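Local structure of CobC (Shigella flexneri 2a, 6NRU) at residues Asn83-Gly88 / Gln125-Arg130; Ser56-Ala61 / Val150-Val155; Ser23-Thr28 / Asp89-His94. The protein probably removes the 5'-phosphate from alpha-ribazole 5'-phosphate and adenosylcobalamin 5'-phosphate during nucleotide-loop assembly of vitamin B12. All coordinates share one frame; numbering follows the deposited sequence.

Contact 1: residues Asn83-Gly88 / Gln125-Arg130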
ATOM      1  N   ASN A  83       6.564  -3.146  -0.271  1.00 52.48           N
ATOM      2  CA  ASN A  83       6.430  -3.539   1.122  1.00 53.49           C
ATOM      3  C   ASN A  83       6.140  -2.341   2.014  1.00 54.42           C
ATOM      4  O   ASN A  83       6.517  -1.206   1.716  1.00 55.34           O
ATOM      5  CB  ASN A  83       7.704  -4.222   1.616  1.00 54.03           C
ATOM      6  CG  ASN A  83       7.885  -5.596   1.037  1.00 55.81           C
ATOM      7  OD1 ASN A  83       6.971  -6.145   0.423  1.00 56.98           O
ATOM      8  ND2 ASN A  83       9.066  -6.170   1.232  1.00 56.49           N
ATOM      9  N   GLU A  84       5.471  -2.616   3.130  1.00 55.52           N
ATOM     10  CA  GLU A  84       5.319  -1.620   4.178  1.00 57.53           C
ATOM     11  C   GLU A  84       6.691  -1.191   4.685  1.00 58.66           C
ATOM     12  O   GLU A  84       7.679  -1.922   4.566  1.00 58.31           O
ATOM     13  CB  GLU A  84       4.473  -2.192   5.322  1.00 58.30           C
ATOM     14  CG  GLU A  84       4.151  -1.225   6.455  1.00 60.63           C
ATOM     15  CD  GLU A  84       3.469   0.041   5.976  1.00 65.03           C
ATOM     16  OE1 GLU A  84       4.175   1.020   5.657  1.00 66.69           O
ATOM     17  OE2 GLU A  84       2.223   0.057   5.919  1.00 67.34           O
HETATM   18  N   MSE A  85       6.754   0.021   5.226  1.00 60.00           N
HETATM   19  CA  MSE A  85       7.959   0.504   5.878  1.00 60.95           C
HETATM   20  C   MSE A  85       8.355  -0.446   6.998  1.00 58.09           C
HETATM   21  O   MSE A  85       7.493  -0.972   7.700  1.00 57.90           O
HETATM   22  CB  MSE A  85       7.737   1.910   6.428  1.00 66.41           C
HETATM   23  CG  MSE A  85       8.998   2.734   6.564  1.00 71.79           C
HETATM   24 SE   MSE A  85       8.602   4.555   7.140  0.93 79.13          SE
HETATM   25  CE  MSE A  85       8.840   4.320   9.058  1.00 79.21           C
ATOM     26  N   PHE A  86       9.655  -0.678   7.160  1.00 56.22           N
ATOM     27  CA  PHE A  86      10.159  -1.557   8.211  1.00 54.85           C
ATOM     28  C   PHE A  86      10.407  -0.730   9.471  1.00 54.58           C
ATOM     29  O   PHE A  86      11.328   0.091   9.514  1.00 54.62           O
ATOM     30  CB  PHE A  86      11.431  -2.267   7.758  1.00 54.30           C
ATOM     31  CG  PHE A  86      12.058  -3.110   8.825  1.00 53.90           C
ATOM     32  CD1 PHE A  86      11.349  -4.145   9.413  1.00 53.39           C
ATOM     33  CD2 PHE A  86      13.353  -2.868   9.248  1.00 53.25           C
ATOM     34  CE1 PHE A  86      11.919  -4.922  10.398  1.00 52.09           C
ATOM     35  CE2 PHE A  86      13.929  -3.643  10.234  1.00 52.36           C
ATOM     36  CZ  PHE A  86      13.211  -4.670  10.809  1.00 51.69           C
ATOM     37  N   PHE A  87       9.590  -0.952  10.498  1.00 54.41           N
ATOM     38  CA  PHE A  87       9.655  -0.168  11.724  1.00 56.32           C
ATOM     39  C   PHE A  87      10.633  -0.731  12.750  1.00 54.65           C
ATOM     40  O   PHE A  87      10.749  -0.170  13.845  1.00 56.30           O
ATOM     41  CB  PHE A  87       8.259  -0.054  12.346  1.00 60.62           C
ATOM     42  CG  PHE A  87       7.458   1.113  11.833  1.00 64.65           C
ATOM     43  CD1 PHE A  87       7.669   2.390  12.333  1.00 67.15           C
ATOM     44  CD2 PHE A  87       6.491   0.932  10.856  1.00 65.97           C
ATOM     45  CE1 PHE A  87       6.931   3.465  11.866  1.00 69.25           C
ATOM     46  CE2 PHE A  87       5.750   2.003  10.383  1.00 68.08           C
ATOM     47  CZ  PHE A  87       5.971   3.271  10.889  1.00 69.47           C
ATOM     48  N   GLY A  88      11.330  -1.817  12.432  1.00 52.41           N
ATOM     49  CA  GLY A  88      12.384  -2.295  13.312  1.00 52.96           C
ATOM     50  C   GLY A  88      11.849  -2.784  14.644  1.00 53.96           C
ATOM     51  O   GLY A  88      10.952  -3.634  14.708  1.00 54.38           O
ATOM     52  N   GLN A 125      13.174   8.251   4.407  1.00 69.26           N
ATOM     53  CA  GLN A 125      14.007   8.529   3.242  1.00 72.46           C
ATOM     54  C   GLN A 125      14.270   7.259   2.441  1.00 72.49           C
ATOM     55  O   GLN A 125      14.131   7.248   1.213  1.00 69.84           O
ATOM     56  CB  GLN A 125      15.319   9.184   3.681  1.00 79.65           C
ATOM     57  CG  GLN A 125      15.132  10.529   4.373  1.00 84.20           C
ATOM     58  CD  GLN A 125      14.337  11.514   3.532  1.00 84.20           C
ATOM     59  OE1 GLN A 125      14.534  11.616   2.321  1.00 84.39           O
ATOM     60  NE2 GLN A 125      13.428  12.241   4.174  1.00 84.16           N
ATOM     61  N   ALA A 126      14.642   6.171   3.119  1.00 76.91           N
ATOM     62  CA  ALA A 126      14.845   4.906   2.421  1.00 75.22           C
ATOM     63  C   ALA A 126      13.530   4.352   1.888  1.00 71.04           C
ATOM     64  O   ALA A 126      13.488   3.778   0.794  1.00 71.20           O
ATOM     65  CB  ALA A 126      15.516   3.893   3.346  1.00 77.36           C
ATOM     66  N   PHE A 127      12.446   4.518   2.648  1.00 64.18           N
ATOM     67  CA  PHE A 127      11.141   4.038   2.206  1.00 56.68           C
ATOM     68  C   PHE A 127      10.674   4.787   0.963  1.00 55.14           C
ATOM     69  O   PHE A 127      10.229   4.176  -0.015  1.00 53.45           O
ATOM     70  CB  PHE A 127      10.131   4.179   3.345  1.00 53.02           C
ATOM     71  CG  PHE A 127       8.709   3.906   2.946  1.00 47.15           C
ATOM     72  CD1 PHE A 127       8.246   2.604   2.829  1.00 43.90           C
ATOM     73  CD2 PHE A 127       7.827   4.953   2.708  1.00 44.73           C
ATOM     74  CE1 PHE A 127       6.933   2.350   2.472  1.00 40.19           C
ATOM     75  CE2 PHE A 127       6.512   4.708   2.351  1.00 41.32           C
ATOM     76  CZ  PHE A 127       6.065   3.405   2.232  1.00 39.64           C
ATOM     77  N   SER A 128      10.781   6.119   0.979  1.00 55.57           N
ATOM     78  CA  SER A 128      10.330   6.903  -0.167  1.00 51.34           C
ATOM     79  C   SER A 128      11.227   6.699  -1.380  1.00 50.31           C
ATOM     80  O   SER A 128      10.772   6.865  -2.517  1.00 50.03           O
ATOM     81  CB  SER A 128      10.251   8.388   0.201  1.00 52.10           C
ATOM     82  OG  SER A 128      11.517   8.904   0.569  1.00 56.82           O
ATOM     83  N   GLN A 129      12.498   6.342  -1.169  1.00 50.60           N
ATOM     84  CA  GLN A 129      13.362   6.016  -2.299  1.00 50.22           C
ATOM     85  C   GLN A 129      12.999   4.668  -2.903  1.00 46.83           C
ATOM     86  O   GLN A 129      13.141   4.474  -4.114  1.00 46.55           O
ATOM     87  CB  GLN A 129      14.829   6.023  -1.871  1.00 54.88           C
ATOM     88  CG  GLN A 129      15.430   7.406  -1.695  1.00 59.32           C
ATOM     89  CD  GLN A 129      16.624   7.401  -0.751  1.00 65.71           C
ATOM     90  OE1 GLN A 129      17.029   6.350  -0.247  1.00 67.31           O
ATOM     91  NE2 GLN A 129      17.191   8.578  -0.504  1.00 68.64           N
ATOM     92  N   ARG A 130      12.542   3.724  -2.075  1.00 45.19           N
ATOM     93  CA  ARG A 130      12.056   2.447  -2.586  1.00 41.91           C
ATOM     94  C   ARG A 130      10.884   2.654  -3.532  1.00 39.26           C
ATOM     95  O   ARG A 130      10.824   2.055  -4.612  1.00 39.51           O
ATOM     96  CB  ARG A 130      11.634   1.548  -1.425  1.00 39.80           C
ATOM     97  CG  ARG A 130      12.576   0.414  -1.100  1.00 42.49           C
ATOM     98  CD  ARG A 130      12.106  -0.250   0.175  1.00 42.74           C
ATOM     99  NE  ARG A 130      10.647  -0.306   0.213  1.00 38.85           N
ATOM    100  CZ  ARG A 130       9.924  -0.422   1.322  1.00 35.62           C
ATOM    101  NH1 ARG A 130      10.517  -0.490   2.506  1.00 36.81           N
ATOM    102  NH2 ARG A 130       8.601  -0.468   1.246  1.00 31.76           N
TER
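A buried Met-aromatic contact between Met85, a selenomethionine, and Phe127 joins the loop after strand 76-78 to helix 124-136 in this histidine phosphatase fold. The loop also carries Glu84, the probable proton donor/acceptor of the active site. The Phe127 ring is the meeting point: its CG lies anti to the backbone N (chi1 171°), which sends the ring out from the helix to the loop backbone at Asn83-Met85. Met85 crosses it at about a right angle. Its CB packs 3.7 Å from Phe127 CD1 and its CG 3.7 Å from Phe127 CB, while SE stands obliquely 4.8 Å from the centroid of the Phe127 ring. Val155 and Leu158 of helix 153-163 also touch this ring. One turn along, Arg130 bends at chi3, and its firm partner is the carboxylate of Glu122, which it meets through NH1 in a salt bridge. Asn83 OD1 accepts the N-H of Glu57. Within the loop, Glu84 OE1 takes the Met85 N-H on the anti side of the carboxylate at 2.8 Å.

Contact 2: residues Ser56-Ala61 / Val150-Val155. With SO4 (sulfate ion), chain N.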
ATOM      1  N   SER A  56       2.877  -6.664  -2.671  1.00 41.33           N
ATOM      2  CA  SER A  56       3.958  -6.596  -1.702  1.00 41.72           C
ATOM      3  C   SER A  56       4.271  -7.991  -1.168  1.00 42.30           C
ATOM      4  O   SER A  56       3.477  -8.928  -1.297  1.00 41.94           O
ATOM      5  CB  SER A  56       3.596  -5.653  -0.556  1.00 41.00           C
ATOM      6  OG  SER A  56       3.119  -6.368   0.567  1.00 40.96           O
ATOM      7  N   GLU A  57       5.456  -8.122  -0.566  1.00 44.05           N
ATOM      8  CA  GLU A  57       5.874  -9.414  -0.027  1.00 45.38           C
ATOM      9  C   GLU A  57       5.046  -9.820   1.184  1.00 46.47           C
ATOM     10  O   GLU A  57       4.830 -11.017   1.410  1.00 48.05           O
ATOM     11  CB  GLU A  57       7.352  -9.379   0.362  1.00 45.74           C
ATOM     12  CG  GLU A  57       8.308  -9.050  -0.761  1.00 47.58           C
ATOM     13  CD  GLU A  57       9.754  -9.118  -0.315  1.00 50.65           C
ATOM     14  OE1 GLU A  57      10.025  -8.867   0.880  1.00 51.51           O
ATOM     15  OE2 GLU A  57      10.621  -9.431  -1.154  1.00 52.62           O
ATOM     16  N   LEU A  58       4.586  -8.848   1.973  1.00 44.70           N
ATOM     17  CA  LEU A  58       3.941  -9.152   3.242  1.00 44.40           C
ATOM     18  C   LEU A  58       2.645  -9.919   3.017  1.00 47.15           C
ATOM     19  O   LEU A  58       1.852  -9.592   2.129  1.00 46.70           O
ATOM     20  CB  LEU A  58       3.680  -7.864   4.019  1.00 41.34           C
ATOM     21  CG  LEU A  58       4.911  -6.969   4.190  1.00 38.21           C
ATOM     22  CD1 LEU A  58       4.593  -5.800   5.093  1.00 37.78           C
ATOM     23  CD2 LEU A  58       6.082  -7.764   4.743  1.00 37.59           C
ATOM     24  N   GLU A  59       2.434 -10.954   3.837  1.00 62.77           N
ATOM     25  CA  GLU A  59       1.381 -11.923   3.551  1.00 62.56           C
ATOM     26  C   GLU A  59      -0.009 -11.314   3.661  1.00 60.67           C
ATOM     27  O   GLU A  59      -0.938 -11.784   2.995  1.00 59.97           O
ATOM     28  CB  GLU A  59       1.513 -13.131   4.477  1.00 64.77           C
ATOM     29  CG  GLU A  59       1.095 -14.435   3.821  1.00 66.14           C
ATOM     30  CD  GLU A  59       1.957 -14.776   2.623  1.00 67.38           C
ATOM     31  OE1 GLU A  59       1.425 -15.371   1.661  1.00 68.08           O
ATOM     32  OE2 GLU A  59       3.165 -14.455   2.645  1.00 68.54           O
ATOM     33  N   ARG A  60      -0.182 -10.273   4.480  1.00 60.46           N
ATOM     34  CA  ARG A  60      -1.487  -9.625   4.547  1.00 60.90           C
ATOM     35  C   ARG A  60      -1.883  -9.041   3.198  1.00 59.31           C
ATOM     36  O   ARG A  60      -3.074  -8.993   2.867  1.00 59.83           O
ATOM     37  CB  ARG A  60      -1.494  -8.541   5.629  1.00 62.41           C
ATOM     38  CG  ARG A  60      -0.609  -7.341   5.345  1.00 61.12           C
ATOM     39  CD  ARG A  60       0.103  -6.895   6.607  1.00 63.38           C
ATOM     40  NE  ARG A  60       0.235  -5.444   6.690  1.00 63.01           N
ATOM     41  CZ  ARG A  60       1.300  -4.822   7.185  1.00 63.58           C
ATOM     42  NH1 ARG A  60       2.329  -5.527   7.637  1.00 64.42           N
ATOM     43  NH2 ARG A  60       1.337  -3.496   7.227  1.00 63.87           N
ATOM     44  N   ALA A  61      -0.900  -8.610   2.402  1.00 56.98           N
ATOM     45  CA  ALA A  61      -1.180  -8.134   1.054  1.00 52.70           C
ATOM     46  C   ALA A  61      -1.425  -9.295   0.100  1.00 51.56           C
ATOM     47  O   ALA A  61      -2.308  -9.219  -0.762  1.00 51.67           O
ATOM     48  CB  ALA A  61      -0.027  -7.266   0.555  1.00 50.96           C
ATOM     49  N   VAL A 150      -1.522  -4.382  -5.123  1.00 34.14           N
ATOM     50  CA  VAL A 150      -1.968  -4.707  -3.772  1.00 33.97           C
ATOM     51  C   VAL A 150      -0.827  -4.361  -2.826  1.00 34.72           C
ATOM     52  O   VAL A 150       0.229  -5.008  -2.847  1.00 37.00           O
ATOM     53  CB  VAL A 150      -2.372  -6.182  -3.638  1.00 35.15           C
ATOM     54  CG1 VAL A 150      -3.011  -6.434  -2.282  1.00 35.21           C
ATOM     55  CG2 VAL A 150      -3.313  -6.586  -4.767  1.00 35.68           C
ATOM     56  N   SER A 151      -1.034  -3.343  -1.992  1.00 33.77           N
ATOM     57  CA  SER A 151       0.032  -2.866  -1.122  1.00 33.01           C
ATOM     58  C   SER A 151      -0.523  -2.302   0.181  1.00 34.22           C
ATOM     59  O   SER A 151      -1.516  -2.810   0.715  1.00 36.75           O
ATOM     60  CB  SER A 151       0.874  -1.811  -1.842  1.00 30.65           C
ATOM     61  OG  SER A 151       2.083  -1.560  -1.146  1.00 31.17           O
ATOM     62  N   HIS A 152       0.108  -1.245   0.689  1.00 32.39           N
ATOM     63  CA  HIS A 152      -0.174  -0.710   2.012  1.00 31.28           C
ATOM     64  C   HIS A 152      -0.481   0.777   1.921  1.00 30.60           C
ATOM     65  O   HIS A 152      -0.311   1.413   0.877  1.00 28.66           O
ATOM     66  CB  HIS A 152       1.005  -0.956   2.961  1.00 31.24           C
ATOM     67  CG  HIS A 152       1.488  -2.371   2.957  1.00 30.55           C
ATOM     68  ND1 HIS A 152       1.039  -3.311   3.859  1.00 31.77           N
ATOM     69  CD2 HIS A 152       2.367  -3.012   2.152  1.00 30.71           C
ATOM     70  CE1 HIS A 152       1.626  -4.469   3.614  1.00 32.63           C
ATOM     71  NE2 HIS A 152       2.437  -4.315   2.583  1.00 31.95           N
ATOM     72  N   GLN A 153      -0.931   1.328   3.049  1.00 38.18           N
ATOM     73  CA  GLN A 153      -1.388   2.714   3.082  1.00 40.73           C
ATOM     74  C   GLN A 153      -0.254   3.683   2.762  1.00 40.42           C
ATOM     75  O   GLN A 153      -0.419   4.604   1.954  1.00 36.81           O
ATOM     76  CB  GLN A 153      -1.996   3.020   4.451  1.00 45.14           C
ATOM     77  CG  GLN A 153      -3.092   4.066   4.430  1.00 49.23           C
ATOM     78  CD  GLN A 153      -2.564   5.440   4.087  1.00 53.74           C
ATOM     79  OE1 GLN A 153      -3.144   6.155   3.270  1.00 54.16           O
ATOM     80  NE2 GLN A 153      -1.446   5.815   4.705  1.00 56.58           N
ATOM     81  N   GLY A 154       0.906   3.494   3.393  1.00 44.66           N
ATOM     82  CA  GLY A 154       2.017   4.403   3.160  1.00 46.21           C
ATOM     83  C   GLY A 154       2.567   4.316   1.750  1.00 45.83           C
ATOM     84  O   GLY A 154       2.941   5.331   1.159  1.00 48.02           O
ATOM     85  N   VAL A 155       2.621   3.106   1.191  1.00 43.00           N
ATOM     86  CA  VAL A 155       3.146   2.927  -0.160  1.00 40.56           C
ATOM     87  C   VAL A 155       2.211   3.552  -1.184  1.00 36.66           C
ATOM     88  O   VAL A 155       2.639   4.323  -2.052  1.00 35.71           O
ATOM     89  CB  VAL A 155       3.366   1.432  -0.457  1.00 42.29           C
ATOM     90  CG1 VAL A 155       3.734   1.233  -1.917  1.00 33.29           C
ATOM     91  CG2 VAL A 155       4.433   0.855   0.455  1.00 34.43           C
TER
HETATM   92  S   SO4 N 302      -1.479  -0.208   8.264  1.00116.97           S
HETATM   93  O1  SO4 N 302      -0.293   0.637   8.158  1.00116.75           O
HETATM   94  O2  SO4 N 302      -1.837  -0.366   9.671  1.00116.81           O
HETATM   95  O3  SO4 N 302      -2.587   0.414   7.546  1.00117.00           O
HETATM   96  O4  SO4 N 302      -1.204  -1.518   7.680  1.00117.17           O
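Ser56 and Val150 meet where two neighbouring parallel strands, 52-55 and 146-151, run out at the same end of the sheet: Ser56 N donates to Val150 O at 3.1 Å. Each chain then turns into a helix, with Leu58 and His152 at the respective N-cap positions. Ala61 CB packs 4.2 Å from Val150 CG1.

His152 is the centre of the side-chain contact, and its imidazole is approached on several sides. At the ring edge, close to the ring plane, NE2 shares a hydrogen bond of 3.0 Å with Ser56 OG, and either atom could be the donor. The same hydroxyl oxygen receives a weak bond from the N-H of Leu58. Leu58 crosses the imidazole at about a right angle, its CD1 3.6 Å from His152 CE1. Arg60 leaves its helix with CG between the backbone N and the carbonyl carbon (chi1 67°) and bends at chi2 and chi3, which carries the guanidinium across the CE1-ND1 edge of the imidazole. The two planes stand 75° apart, and His152 CE1 sits 3.4 Å above the guanidinium plane, toward its rim. This leaves Arg60 NH2 directed at the sulfate, whose O4 it bonds at 3.3 Å, while NH1 is held by Gly24 O.

The sulfate is also gripped by Arg10 and Asn17, and His152 meets the ring of His11, the likely phosphohistidine. Two arginines and an asparagine thus hold the anion beside a pair of histidines, consistent with the phosphate pocket of the histidine phosphatase family, with the sulfate probably standing where a substrate phosphate would bind.

Contact 3: residues Ser23-Thr28 / Asp89-His94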
ATOM      1  N   SER A  23       2.449  -1.761  12.404  1.00 44.19           N
ATOM      2  CA  SER A  23       2.437  -3.036  11.693  1.00 45.88           C
ATOM      3  C   SER A  23       3.808  -3.363  11.106  1.00 48.56           C
ATOM      4  O   SER A  23       4.461  -4.324  11.528  1.00 51.35           O
ATOM      5  CB  SER A  23       1.369  -3.012  10.597  1.00 44.61           C
ATOM      6  OG  SER A  23       0.854  -4.312  10.378  1.00 44.17           O
ATOM      7  N   GLY A  24       4.252  -2.571  10.134  1.00 47.01           N
ATOM      8  CA  GLY A  24       5.558  -2.811   9.546  1.00 45.44           C
ATOM      9  C   GLY A  24       5.603  -4.132   8.808  1.00 42.50           C
ATOM     10  O   GLY A  24       4.629  -4.560   8.177  1.00 41.37           O
ATOM     11  N   HIS A  25       6.750  -4.797   8.892  1.00 38.98           N
ATOM     12  CA  HIS A  25       6.943  -6.066   8.210  1.00 38.18           C
ATOM     13  C   HIS A  25       6.397  -7.252   8.992  1.00 39.63           C
ATOM     14  O   HIS A  25       6.424  -8.374   8.474  1.00 39.86           O
ATOM     15  CB  HIS A  25       8.432  -6.273   7.923  1.00 38.86           C
ATOM     16  CG  HIS A  25       8.944  -5.462   6.773  1.00 37.33           C
ATOM     17  ND1 HIS A  25      10.034  -5.842   6.020  1.00 37.14           N
ATOM     18  CD2 HIS A  25       8.510  -4.292   6.246  1.00 36.54           C
ATOM     19  CE1 HIS A  25      10.250  -4.941   5.078  1.00 36.91           C
ATOM     20  NE2 HIS A  25       9.340  -3.990   5.194  1.00 36.13           N
ATOM     21  N   ALA A  26       5.897  -7.036  10.205  1.00 40.90           N
ATOM     22  CA  ALA A  26       5.451  -8.143  11.038  1.00 40.86           C
ATOM     23  C   ALA A  26       4.260  -8.852  10.395  1.00 42.61           C
ATOM     24  O   ALA A  26       3.406  -8.204   9.784  1.00 41.18           O
ATOM     25  CB  ALA A  26       5.072  -7.643  12.430  1.00 38.94           C
ATOM     26  N   PRO A  27       4.174 -10.184  10.512  1.00 47.19           N
ATOM     27  CA  PRO A  27       3.053 -10.934   9.900  1.00 49.38           C
ATOM     28  C   PRO A  27       1.776 -10.874  10.729  1.00 52.23           C
ATOM     29  O   PRO A  27       1.359 -11.834  11.385  1.00 54.80           O
ATOM     30  CB  PRO A  27       3.625 -12.352   9.807  1.00 50.53           C
ATOM     31  CG  PRO A  27       4.554 -12.444  10.971  1.00 37.31           C
ATOM     32  CD  PRO A  27       5.175 -11.080  11.120  1.00 48.80           C
ATOM     33  N   THR A  28       1.118  -9.720  10.703  1.00 53.00           N
ATOM     34  CA  THR A  28      -0.143  -9.717  11.435  1.00 55.78           C
ATOM     35  C   THR A  28      -1.278 -10.203  10.535  1.00 60.09           C
ATOM     36  O   THR A  28      -1.326  -9.854   9.351  1.00 59.51           O
ATOM     37  CB  THR A  28      -0.460  -8.321  11.959  1.00 53.00           C
ATOM     38  OG1 THR A  28      -1.808  -8.281  12.442  1.00 53.62           O
ATOM     39  CG2 THR A  28      -0.280  -7.287  10.859  1.00 50.88           C
ATOM     40  N   ASP A  89      12.409  -2.244  15.730  1.00 52.60           N
ATOM     41  CA  ASP A  89      12.020  -2.670  17.070  1.00 51.76           C
ATOM     42  C   ASP A  89      10.611  -2.223  17.439  1.00 49.85           C
ATOM     43  O   ASP A  89      10.043  -2.748  18.403  1.00 50.26           O
ATOM     44  CB  ASP A  89      13.012  -2.135  18.107  1.00 54.05           C
ATOM     45  CG  ASP A  89      14.351  -2.861  18.073  1.00 55.43           C
ATOM     46  OD1 ASP A  89      14.373  -4.079  17.796  1.00 55.48           O
ATOM     47  OD2 ASP A  89      15.385  -2.212  18.338  1.00 56.18           O
ATOM     48  N   TRP A  90      10.036  -1.278  16.698  1.00 48.12           N
ATOM     49  CA  TRP A  90       8.748  -0.688  17.040  1.00 48.10           C
ATOM     50  C   TRP A  90       7.556  -1.470  16.503  1.00 47.13           C
ATOM     51  O   TRP A  90       6.415  -1.072  16.758  1.00 48.55           O
ATOM     52  CB  TRP A  90       8.671   0.751  16.521  1.00 47.96           C
ATOM     53  CG  TRP A  90       9.611   1.692  17.201  1.00 49.15           C
ATOM     54  CD1 TRP A  90      10.379   1.437  18.301  1.00 49.80           C
ATOM     55  CD2 TRP A  90       9.883   3.046  16.829  1.00 49.54           C
ATOM     56  NE1 TRP A  90      11.112   2.549  18.635  1.00 50.26           N
ATOM     57  CE2 TRP A  90      10.827   3.551  17.745  1.00 50.46           C
ATOM     58  CE3 TRP A  90       9.419   3.882  15.809  1.00 50.05           C
ATOM     59  CZ2 TRP A  90      11.317   4.852  17.670  1.00 52.14           C
ATOM     60  CZ3 TRP A  90       9.907   5.175  15.737  1.00 51.22           C
ATOM     61  CH2 TRP A  90      10.846   5.646  16.661  1.00 51.90           C
ATOM     62  N   GLU A  91       7.782  -2.558  15.770  1.00 44.11           N
ATOM     63  CA  GLU A  91       6.677  -3.300  15.182  1.00 42.87           C
ATOM     64  C   GLU A  91       5.911  -4.069  16.254  1.00 43.24           C
ATOM     65  O   GLU A  91       6.466  -4.476  17.278  1.00 44.44           O
ATOM     66  CB  GLU A  91       7.191  -4.255  14.107  1.00 42.81           C
ATOM     67  CG  GLU A  91       8.123  -3.590  13.111  1.00 43.31           C
ATOM     68  CD  GLU A  91       8.295  -4.382  11.832  1.00 43.71           C
ATOM     69  OE1 GLU A  91       8.327  -5.629  11.896  1.00 44.18           O
ATOM     70  OE2 GLU A  91       8.403  -3.753  10.758  1.00 44.53           O
HETATM   71  N   MSE A  92       4.617  -4.260  16.002  1.00 43.47           N
HETATM   72  CA  MSE A  92       3.697  -4.903  16.944  1.00 45.38           C
HETATM   73  C   MSE A  92       3.708  -4.247  18.322  1.00 48.50           C
HETATM   74  O   MSE A  92       3.567  -4.926  19.339  1.00 48.71           O
HETATM   75  CB  MSE A  92       4.015  -6.392  17.081  1.00 44.75           C
HETATM   76  CG  MSE A  92       3.911  -7.156  15.784  1.00 45.53           C
HETATM   77 SE   MSE A  92       2.198  -6.841  14.914  0.70 50.03          SE
HETATM   78  CE  MSE A  92       1.099  -8.136  15.880  1.00 50.63           C
ATOM     79  N   ARG A  93       3.868  -2.925  18.349  1.00 51.19           N
ATOM     80  CA  ARG A  93       3.882  -2.172  19.592  1.00 54.98           C
ATOM     81  C   ARG A  93       3.059  -0.904  19.416  1.00 58.67           C
ATOM     82  O   ARG A  93       2.872  -0.408  18.301  1.00 57.75           O
ATOM     83  CB  ARG A  93       5.318  -1.847  20.032  1.00 55.21           C
ATOM     84  CG  ARG A  93       6.103  -3.080  20.466  1.00 54.51           C
ATOM     85  CD  ARG A  93       7.598  -2.821  20.547  1.00 53.97           C
ATOM     86  NE  ARG A  93       7.953  -1.981  21.688  1.00 56.53           N
ATOM     87  CZ  ARG A  93       9.146  -1.418  21.856  1.00 57.16           C
ATOM     88  NH1 ARG A  93      10.103  -1.606  20.956  1.00 55.77           N
ATOM     89  NH2 ARG A  93       9.382  -0.665  22.922  1.00 58.65           N
ATOM     90  N   HIS A  94       2.564  -0.383  20.534  1.00 62.83           N
ATOM     91  CA  HIS A  94       1.599   0.704  20.528  1.00 65.15           C
ATOM     92  C   HIS A  94       2.274   2.047  20.781  1.00 65.92           C
ATOM     93  O   HIS A  94       3.341   2.135  21.393  1.00 63.96           O
ATOM     94  CB  HIS A  94       0.509   0.464  21.577  1.00 68.89           C
ATOM     95  CG  HIS A  94      -0.747   1.243  21.336  1.00 73.07           C
ATOM     96  ND1 HIS A  94      -0.870   2.577  21.658  1.00 75.83           N
ATOM     97  CD2 HIS A  94      -1.940   0.873  20.812  1.00 74.31           C
ATOM     98  CE1 HIS A  94      -2.081   2.997  21.340  1.00 78.23           C
ATOM     99  NE2 HIS A  94      -2.751   1.981  20.825  1.00 77.18           N
TER
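Two tight turns face each other, a type II' turn from Ser23 to Ala26 and a type II turn from Trp90 to Arg93, with Ser23 CA and Glu91 CA 5.5 Å apart. The second turn places Glu91 and Met92 at its corners, and both reach across to the first. Glu91 does so with its carboxylate: CG is anti to the carbonyl carbon (chi1 -49°) and the rest of the chain is extended, so that the acid group arrives beside the peptides of the opposite turn. OE2 accepts the His25 N-H at 2.7 Å and 162°, the donor standing well above the carboxylate plane. The same oxygen also takes the N-H of Phe87, which makes it a shared acceptor for two separate loops. Glycine at position 24, with its positive phi, lets OE2 come within 3.2 Å of Gly24 CA.

In this histidine phosphatase fold the joined loops border the catalytic pocket: Ser23 lies near the bound sulfate, and His25 NE2 makes a weak bond to the backbone oxygen of Glu84, the probable proton donor/acceptor.

The other half of the contact is apolar. Met92, a selenomethionine whose backbone hydrogen-bonds to Tyr22, folds at chi2 and chi3 and curls over Ala26. Its CG is 3.6 Å from Ala26 CB, and SE follows at 3.9 Å from the same methyl carbon. At the end of the chain, Met92 CE reaches to 4.2 Å from Thr28 CB, whose own hydroxyl is engaged by Ala16 N.

In the fold
The three contacts illustrate how one catalytic pocket is assembled from distant pieces of chain. Contact 2 is the core, about 5 Å from the centre of the chain, and joins two strand ends by a backbone bond and a histidine held by a serine. Contact 1 is also buried but mainly apolar, setting a loop on a helix. Contact 3 lies farther out, about 16 Å from that centre, is only partly buried, and ties two loops by a carboxylate and a selenomethionine side chain. Contacts 1 and 3 share the loop following strand 76-78, and Phe86 of the one packs on Glu91 of the other. Segment 56-61 touches both 83-88 and 23-28, and Glu84 approaches His152 and Gly24 alike.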